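Local coordinates for protein aminoglycoside N(3)-acetyltransferase (Streptomyces griseus, PDB 7LAP) that probably transfers an acetyl group from acetyl-CoA to the 3-amino group of aminoglycoside antibiotics, an activity associated with resistance to these drugs, at residues B[196-201]-B[283-288]. Sequence-based numbering, arbitrary orientation.
Sequences LAQAPG and WIEEHL
Glu285 reaches from its helix to the backbone of 196-201 and takes one straight hydrogen bond there. Gln198 N donates to Glu285 OE2 over 2.8 Å, with an N-H...O angle of 163°. The carboxylate accepts through the anti lone pair of OE2, on the side away from OE1. The chain of Glu285 is extended beyond CG (chi2 179°), which carries the acid group across to the loop. Its CG passes 3.3 Å from Gln198 O, so the side chain lies alongside the backbone of Gln198 as well as meeting its N-H. The same carboxylate oxygen also touches Gln198 CB.

The loop 196-201 follows helix 189-196 and leads into strand 204-213, the first strand of a two-stranded antiparallel hairpin. Helix 273-289 follows strand 266-272 of the large mixed sheet and lies near the C-terminus. The contact joins the link between helix 189-196 and the hairpin to helix 273-289, the last helix of the acetyltransferase chain. Ala197 is the first residue to depart from helical backbone angles, and the bond to Glu285 falls on the next N-H.

Beside this polar grip, two alanines of the loop point toward the helix. Ala197 CB sits 3.7 Å from Ile284 CG2, the branch that lies anti to the backbone N of Ile284. Ala199 CB meets Leu288 CB at 3.8 Å, one helical turn farther on. Phe232 touches Ala199, Ile284 and Leu288 and adds an aromatic side chain to this apolar patch. CD of Pro200 lies 3.5 Å from Leu288 O, near the end of the helix. Asn289 ND2 hydrogen-bonds to both Gln198 O and Glu285 O, a second polar tie between loop and helix.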
loop_
_atom_site.group_PDB
_atom_site.type_symbol
_atom_site.label_atom_id
_atom_site.label_comp_id
_atom_site.label_asym_id
_atom_site.label_seq_id
_atom_site.Cartn_x
_atom_site.Cartn_y
_atom_site.Cartn_z
ATOM N N LEU B 196 30.228 2.438 9.314
ATOM C CA LEU B 196 31.667 2.207 9.191
ATOM C C LEU B 196 32.516 3.386 9.659
ATOM O O LEU B 196 33.686 3.187 10.021
ATOM C CB LEU B 196 32.048 1.917 7.731
ATOM C CG LEU B 196 31.398 0.741 7.015
ATOM C CD1 LEU B 196 31.838 0.704 5.549
ATOM C CD2 LEU B 196 31.731 -0.570 7.727
ATOM N N ALA B 197 31.971 4.601 9.639
ATOM C CA ALA B 197 32.794 5.787 9.834
ATOM C C ALA B 197 33.243 5.912 11.280
ATOM O O ALA B 197 32.465 5.679 12.213
ATOM C CB ALA B 197 32.038 7.047 9.413
ATOM N N GLN B 198 34.509 6.296 11.459
ATOM C CA GLN B 198 35.102 6.474 12.777
ATOM C C GLN B 198 35.343 7.955 13.027
ATOM O O GLN B 198 36.163 8.580 12.348
ATOM C CB GLN B 198 36.402 5.676 12.916
ATOM C CG GLN B 198 36.184 4.165 13.043
ATOM C CD GLN B 198 35.005 3.817 13.959
ATOM O OE1 GLN B 198 34.103 3.057 13.574
ATOM N NE2 GLN B 198 35.002 4.384 15.166
ATOM N N ALA B 199 34.639 8.506 14.010
ATOM C CA ALA B 199 34.742 9.915 14.354
ATOM C C ALA B 199 34.087 10.106 15.709
ATOM O O ALA B 199 33.178 9.345 16.061
ATOM C CB ALA B 199 34.067 10.800 13.293
ATOM N N PRO B 200 34.514 11.095 16.488
ATOM C CA PRO B 200 33.936 11.275 17.824
ATOM C C PRO B 200 32.487 11.735 17.748
ATOM O O PRO B 200 32.066 12.394 16.794
ATOM C CB PRO B 200 34.828 12.354 18.450
ATOM C CG PRO B 200 35.299 13.155 17.280
ATOM C CD PRO B 200 35.491 12.155 16.165
ATOM N N GLY B 201 31.725 11.372 18.775
ATOM C CA GLY B 201 30.342 11.786 18.869
ATOM C C GLY B 201 29.349 10.912 18.142
ATOM O O GLY B 201 28.279 11.401 17.766
ATOM N N TRP B 283 34.171 11.300 3.656
ATOM C CA TRP B 283 33.550 12.591 3.931
ATOM C C TRP B 283 33.296 12.760 5.425
ATOM O O TRP B 283 33.644 13.787 6.017
ATOM C CB TRP B 283 32.251 12.717 3.138
ATOM C CG TRP B 283 31.670 14.101 3.168
ATOM C CD1 TRP B 283 31.837 15.086 2.237
ATOM C CD2 TRP B 283 30.830 14.647 4.191
ATOM N NE1 TRP B 283 31.156 16.217 2.624
ATOM C CE2 TRP B 283 30.526 15.970 3.817
ATOM C CE3 TRP B 283 30.303 14.142 5.386
ATOM C CZ2 TRP B 283 29.723 16.799 4.598
ATOM C CZ3 TRP B 283 29.504 14.961 6.157
ATOM C CH2 TRP B 283 29.219 16.276 5.759
ATOM N N ILE B 284 32.706 11.745 6.055
ATOM C CA ILE B 284 32.341 11.857 7.461
ATOM C C ILE B 284 33.580 11.944 8.332
ATOM O O ILE B 284 33.633 12.729 9.286
ATOM C CB ILE B 284 31.447 10.673 7.869
ATOM C CG1 ILE B 284 30.108 10.752 7.135
ATOM C CG2 ILE B 284 31.272 10.647 9.380
ATOM C CD1 ILE B 284 29.235 9.531 7.352
ATOM N N GLU B 285 34.598 11.145 8.021
ATOM C CA GLU B 285 35.786 11.131 8.862
ATOM C C GLU B 285 36.600 12.404 8.699
ATOM O O GLU B 285 37.198 12.891 9.670
ATOM C CB GLU B 285 36.616 9.896 8.544
ATOM C CG GLU B 285 35.906 8.630 9.012
ATOM C CD GLU B 285 36.674 7.368 8.706
ATOM O OE1 GLU B 285 37.579 7.429 7.846
ATOM O OE2 GLU B 285 36.374 6.315 9.327
ATOM N N GLU B 286 36.621 12.976 7.496
ATOM C CA GLU B 286 37.400 14.196 7.326
ATOM C C GLU B 286 36.682 15.400 7.916
ATOM O O GLU B 286 37.307 16.219 8.593
ATOM C CB GLU B 286 37.734 14.412 5.851
ATOM C CG GLU B 286 38.720 13.371 5.348
ATOM C CD GLU B 286 39.034 13.489 3.867
ATOM O OE1 GLU B 286 38.257 14.134 3.126
ATOM O OE2 GLU B 286 40.063 12.914 3.445
ATOM N N HIS B 287 35.369 15.507 7.720
ATOM C CA HIS B 287 34.668 16.653 8.287
ATOM C C HIS B 287 34.543 16.560 9.808
ATOM O O HIS B 287 34.544 17.592 10.487
ATOM C CB HIS B 287 33.295 16.800 7.635
ATOM C CG HIS B 287 33.350 17.396 6.261
ATOM N ND1 HIS B 287 33.816 16.700 5.165
ATOM C CD2 HIS B 287 33.023 18.631 5.811
ATOM C CE1 HIS B 287 33.762 17.478 4.096
ATOM N NE2 HIS B 287 33.281 18.653 4.460
ATOM N N LEU B 288 34.470 15.354 10.368
ATOM C CA LEU B 288 34.122 15.214 11.773
ATOM C C LEU B 288 35.274 14.832 12.688
ATOM O O LEU B 288 35.080 14.820 13.910
ATOM C CB LEU B 288 32.997 14.191 11.938
ATOM C CG LEU B 288 31.718 14.686 11.281
ATOM C CD1 LEU B 288 30.589 13.737 11.573
ATOM C CD2 LEU B 288 31.392 16.090 11.750
#